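Local atomic coordinates of aminotransferase TlmJ (Streptoalloteichus hindustanus, PDB entry 5UID), a protein that probably catalyses pyridoxal 5'-phosphate-dependent transamination, as an aminotransferase of the DegT/DnrJ/EryC1 family. Residues A252-G255 with S256-R260; L14-A17 with E18-A21. One frame throughout, in Å; residues are numbered along the deposited sequence.

Contact 1 of 2, residues A252-G255 with S256-R260; sequences ASIG and SVQLR
In Ile254, chi1 of -62° sets CG2 anti to the backbone N, and in Gln258 chi1 of -70° sets CG anti to the carbonyl carbon; the two groups then meet one turn apart on the alpha-helix 249-280, with Ile254 CG2 4.1 Å from Gln258 CG. The two side chains run side by side and point the same way. Ile254 reaches to within about 4 Å of the bound pyridoxal phosphate and also packs on Phe26 of the second subunit, placing this helical turn at the cofactor pocket. Gln258 bends at chi2, and its amide goes to other parts of the chain: NE2 to the carbonyl of Thr13 as well as to Glu18, OE1 to the backbone N of Val190.

The i to i+4 ladder beneath is uneven. Gln258 N meets Ile254 O at 2.9 Å in a nearly straight bond, and Leu259 N lies 2.8 Å from Gly255 O, whereas the bond from Val257 N to Ser253 O is stretched to 3.5 Å and weak. On the side facing helix 35-48, Ser256 OG bonds Asp43 and also a water 2.7 Å away. That water donates a second, weak bond to Ala252 O at 3.2 Å.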
ATOM      1  N   ALA A 252       6.310  -4.680  10.027  1.00 26.48           N
ATOM      2  CA  ALA A 252       6.376  -4.137  11.379  1.00 28.86           C
ATOM      3  C   ALA A 252       7.517  -4.760  12.176  1.00 31.78           C
ATOM      4  O   ALA A 252       8.199  -4.066  12.940  1.00 29.03           O
ATOM      5  CB  ALA A 252       5.042  -4.347  12.096  1.00 22.04           C
ATOM      6  N   SER A 253       7.740  -6.068  12.015  1.00 28.22           N
ATOM      7  CA  SER A 253       8.829  -6.715  12.743  1.00 32.73           C
ATOM      8  C   SER A 253      10.184  -6.200  12.274  1.00 28.69           C
ATOM      9  O   SER A 253      11.115  -6.063  13.076  1.00 31.08           O
ATOM     10  CB  SER A 253       8.747  -8.232  12.587  1.00 32.44           C
ATOM     11  OG  SER A 253       9.096  -8.638  11.276  1.00 41.08           O
ATOM     12  N   ILE A 254      10.313  -5.914  10.978  1.00 26.86           N
ATOM     13  CA  ILE A 254      11.513  -5.248  10.484  1.00 31.49           C
ATOM     14  C   ILE A 254      11.642  -3.860  11.100  1.00 33.51           C
ATOM     15  O   ILE A 254      12.743  -3.419  11.452  1.00 35.32           O
ATOM     16  CB  ILE A 254      11.489  -5.185   8.945  1.00 28.67           C
ATOM     17  CG1 ILE A 254      11.491  -6.596   8.357  1.00 22.50           C
ATOM     18  CG2 ILE A 254      12.669  -4.381   8.412  1.00 25.68           C
ATOM     19  CD1 ILE A 254      11.446  -6.616   6.845  1.00 24.67           C
ATOM     20  N   GLY A 255      10.517  -3.153  11.247  1.00 31.50           N
ATOM     21  CA  GLY A 255      10.564  -1.797  11.776  1.00 27.10           C
ATOM     22  C   GLY A 255      11.104  -1.724  13.191  1.00 27.24           C
ATOM     23  O   GLY A 255      11.871  -0.819  13.528  1.00 24.83           O
ATOM     24  N   SER A 256      10.702  -2.668  14.047  1.00 22.37           N
ATOM     25  CA  SER A 256      11.210  -2.677  15.412  1.00 32.64           C
ATOM     26  C   SER A 256      12.720  -2.884  15.435  1.00 30.69           C
ATOM     27  O   SER A 256      13.421  -2.299  16.268  1.00 28.47           O
ATOM     28  CB  SER A 256      10.506  -3.759  16.232  1.00 27.14           C
ATOM     29  OG  SER A 256       9.169  -3.390  16.516  1.00 44.72           O
ATOM     30  N   VAL A 257      13.237  -3.708  14.521  1.00 29.77           N
ATOM     31  CA  VAL A 257      14.680  -3.919  14.450  1.00 30.22           C
ATOM     32  C   VAL A 257      15.373  -2.660  13.943  1.00 26.12           C
ATOM     33  O   VAL A 257      16.380  -2.217  14.509  1.00 24.13           O
ATOM     34  CB  VAL A 257      15.002  -5.140  13.569  1.00 30.53           C
ATOM     35  CG1 VAL A 257      16.507  -5.295  13.408  1.00 28.59           C
ATOM     36  CG2 VAL A 257      14.394  -6.405  14.160  1.00 29.28           C
ATOM     37  N   GLN A 258      14.841  -2.062  12.874  1.00 29.01           N
ATOM     38  CA  GLN A 258      15.437  -0.846  12.329  1.00 32.03           C
ATOM     39  C   GLN A 258      15.378   0.299  13.333  1.00 29.59           C
ATOM     40  O   GLN A 258      16.301   1.121  13.403  1.00 35.67           O
ATOM     41  CB  GLN A 258      14.734  -0.453  11.029  1.00 26.66           C
ATOM     42  CG  GLN A 258      15.017  -1.382   9.861  1.00 29.85           C
ATOM     43  CD  GLN A 258      16.261  -0.988   9.089  1.00 25.26           C
ATOM     44  OE1 GLN A 258      16.343   0.113   8.541  1.00 23.27           O
ATOM     45  NE2 GLN A 258      17.239  -1.886   9.043  1.00 25.12           N
ATOM     46  N   LEU A 259      14.302   0.370  14.118  1.00 26.20           N
ATOM     47  CA  LEU A 259      14.181   1.435  15.109  1.00 28.02           C
ATOM     48  C   LEU A 259      15.268   1.328  16.174  1.00 26.05           C
ATOM     49  O   LEU A 259      15.840   2.343  16.589  1.00 27.02           O
ATOM     50  CB  LEU A 259      12.791   1.403  15.744  1.00 24.15           C
ATOM     51  CG  LEU A 259      12.476   2.509  16.753  1.00 29.11           C
ATOM     52  CD1 LEU A 259      12.757   3.877  16.148  1.00 27.51           C
ATOM     53  CD2 LEU A 259      11.034   2.409  17.217  1.00 33.15           C
ATOM     54  N   ARG A 260      15.573   0.107  16.624  1.00 29.05           N
ATOM     55  CA  ARG A 260      16.644  -0.064  17.604  1.00 35.88           C
ATOM     56  C   ARG A 260      18.002   0.305  17.024  1.00 35.05           C
ATOM     57  O   ARG A 260      18.890   0.748  17.763  1.00 29.81           O
ATOM     58  CB  ARG A 260      16.666  -1.502  18.123  1.00 40.06           C
ATOM     59  CG  ARG A 260      15.562  -1.824  19.112  1.00 45.95           C
ATOM     60  CD  ARG A 260      15.728  -3.221  19.691  1.00 57.97           C
ATOM     61  NE  ARG A 260      15.390  -4.267  18.729  1.00 65.53           N
ATOM     62  CZ  ARG A 260      14.185  -4.818  18.620  1.00 65.20           C
ATOM     63  NH1 ARG A 260      13.198  -4.423  19.413  1.00 62.76           N
ATOM     64  NH2 ARG A 260      13.966  -5.766  17.718  1.00 63.66           N
TER
HETATM   65  O   HOH W   1       7.535  -5.363  15.829  1.00 27.01           O

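Contact 2 of 2, residues L14-A17 with E18-A21; sequences LGEA and ELAA. With SO4 (sulfate ion), chain I.
The carboxylate of Glu18 lies with one face toward the backbone of Leu14 and Gly15. The CA of Leu14 sits over that face, 3.9 Å from Glu18 CD, and Gly15 N approaches from the same side, 2.9 Å from Glu18 OE1. The N-H points almost straight at the oxygen (170°), yet it comes in from well above the carboxylate plane. Val257 CG1, from helix 249-280, covers the other face. Near the plane, at the edge, a water donates to OE1 at 2.8 Å; it also accepts from Ala17 N and donates to the sulfate. OE2 takes a hydrogen bond from Gln258 NE2 and a salt bridge from Arg261 NH1, both on helix 249-280.

Gly15 is the N-cap of helix 16-28 and Glu18 its N3 residue, so the bond back to Gly15 N is the N3 half of a capping box; a glycine N-cap has no side chain to return the other half. A bend at chi2 (79°) folds the Glu18 chain back to reach it, and Glu18 CG packs 3.9 Å from Leu14 CG, the two side chains crossing at about a right angle. The sulfate, probably from the crystallisation liquor, takes the amide of Glu16, with O4 2.9 Å from Glu16 N. Gly15 O receives Leu19 N at 2.9 Å, the first rung of the helix.

Cutting Glu18 back to an alanine here would probably leave Gly15 N without its acceptor, and Gln258 NE2 and Arg261 without their shared mate on OE2. Glu16 OE2 forms a salt bridge with Arg23 of the second subunit, and Leu14 and Glu18 pack on Phe26 of that subunit. The start of helix 16-28 is thus held between helix 249-280 of its own chain and the dimer partner.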
ATOM      1  N   LEU A  14      19.831  -3.470   5.770  1.00 27.47           N
ATOM      2  CA  LEU A  14      19.082  -4.539   6.417  1.00 28.25           C
ATOM      3  C   LEU A  14      19.880  -5.829   6.298  1.00 25.36           C
ATOM      4  O   LEU A  14      20.389  -6.151   5.219  1.00 25.55           O
ATOM      5  CB  LEU A  14      17.692  -4.706   5.793  1.00 25.11           C
ATOM      6  CG  LEU A  14      16.612  -3.683   6.183  1.00 24.97           C
ATOM      7  CD1 LEU A  14      16.856  -2.310   5.568  1.00 26.76           C
ATOM      8  CD2 LEU A  14      15.229  -4.195   5.808  1.00 24.75           C
ATOM      9  N   GLY A  15      19.995  -6.559   7.406  1.00 33.02           N
ATOM     10  CA  GLY A  15      20.832  -7.741   7.435  1.00 33.14           C
ATOM     11  C   GLY A  15      20.287  -8.890   8.260  1.00 35.32           C
ATOM     12  O   GLY A  15      19.089  -9.188   8.208  1.00 27.61           O
ATOM     13  N   GLU A  16      21.165  -9.537   9.034  1.00 33.73           N
ATOM     14  CA  GLU A  16      20.789 -10.765   9.730  1.00 36.54           C
ATOM     15  C   GLU A  16      19.723 -10.515  10.791  1.00 36.71           C
ATOM     16  O   GLU A  16      18.808 -11.332  10.958  1.00 35.48           O
ATOM     17  CB  GLU A  16      22.024 -11.413  10.358  1.00 43.48           C
ATOM     18  CG  GLU A  16      22.994 -12.010   9.351  1.00 59.58           C
ATOM     19  CD  GLU A  16      22.428 -13.221   8.625  1.00 64.85           C
ATOM     20  OE1 GLU A  16      21.429 -13.802   9.104  1.00 63.39           O
ATOM     21  OE2 GLU A  16      22.987 -13.593   7.572  1.00 68.38           O
ATOM     22  N   ALA A  17      19.822  -9.403  11.523  1.00 32.86           N
ATOM     23  CA  ALA A  17      18.842  -9.130  12.570  1.00 35.08           C
ATOM     24  C   ALA A  17      17.454  -8.914  11.981  1.00 39.02           C
ATOM     25  O   ALA A  17      16.455  -9.385  12.538  1.00 42.89           O
ATOM     26  CB  ALA A  17      19.274  -7.920  13.398  1.00 27.23           C
ATOM     27  N   GLU A  18      17.371  -8.209  10.849  1.00 32.55           N
ATOM     28  CA  GLU A  18      16.084  -8.040  10.180  1.00 25.68           C
ATOM     29  C   GLU A  18      15.591  -9.357   9.591  1.00 26.86           C
ATOM     30  O   GLU A  18      14.385  -9.631   9.589  1.00 22.17           O
ATOM     31  CB  GLU A  18      16.191  -6.970   9.091  1.00 25.62           C
ATOM     32  CG  GLU A  18      16.358  -5.541   9.604  1.00 27.70           C
ATOM     33  CD  GLU A  18      17.781  -5.209  10.033  1.00 31.29           C
ATOM     34  OE1 GLU A  18      18.674  -6.070   9.891  1.00 29.78           O
ATOM     35  OE2 GLU A  18      18.006  -4.075  10.511  1.00 24.90           O
ATOM     36  N   LEU A  19      16.510 -10.186   9.086  1.00 28.88           N
ATOM     37  CA  LEU A  19      16.120 -11.489   8.554  1.00 32.15           C
ATOM     38  C   LEU A  19      15.564 -12.388   9.649  1.00 26.97           C
ATOM     39  O   LEU A  19      14.576 -13.099   9.435  1.00 27.30           O
ATOM     40  CB  LEU A  19      17.311 -12.164   7.875  1.00 29.30           C
ATOM     41  CG  LEU A  19      17.680 -11.702   6.467  1.00 32.88           C
ATOM     42  CD1 LEU A  19      19.035 -12.270   6.072  1.00 33.70           C
ATOM     43  CD2 LEU A  19      16.603 -12.115   5.468  1.00 24.91           C
ATOM     44  N   ALA A  20      16.190 -12.372  10.828  1.00 28.19           N
ATOM     45  CA  ALA A  20      15.716 -13.207  11.928  1.00 31.75           C
ATOM     46  C   ALA A  20      14.306 -12.814  12.345  1.00 32.43           C
ATOM     47  O   ALA A  20      13.495 -13.675  12.701  1.00 31.85           O
ATOM     48  CB  ALA A  20      16.678 -13.115  13.112  1.00 27.13           C
ATOM     49  N   ALA A  21      13.994 -11.515  12.306  1.00 29.34           N
ATOM     50  CA  ALA A  21      12.632 -11.076  12.593  1.00 30.14           C
ATOM     51  C   ALA A  21      11.657 -11.616  11.554  1.00 22.83           C
ATOM     52  O   ALA A  21      10.588 -12.131  11.899  1.00 29.21           O
ATOM     53  CB  ALA A  21      12.570  -9.548  12.654  1.00 32.23           C
TER
HETATM   54  S   SO4 I 405      24.367  -7.623   9.060  0.86 80.00           S
HETATM   55  O1  SO4 I 405      23.472  -6.475   8.955  0.86 78.58           O
HETATM   56  O2  SO4 I 405      24.516  -7.993  10.464  0.86 86.35           O
HETATM   57  O3  SO4 I 405      25.673  -7.272   8.510  0.86 84.71           O
HETATM   58  O4  SO4 I 405      23.818  -8.753   8.315  0.86 77.14           O
HETATM   59  O   HOH W   2      21.218  -6.695  10.886  1.00 30.82           O

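From the N terminus, contact 2 comes first, spanning the loop that leads into helix 16-28 and the first turns of that helix. Contact 1 follows more than two hundred residues later, near the start of helix 249-280. Each closes no more than helical turns, and the two are in series, neither enclosing nor crossing the other. In space their centres lie only 9 Å apart, and they touch directly: Gln258 NE2 stands 2.7 Å from Glu18 OE2, a probable hydrogen bond, and Ile254 CG2 lies 3.7 Å from Leu14 CD2. Together they bind the N-terminal helix to the long helix whose beginning borders the cofactor.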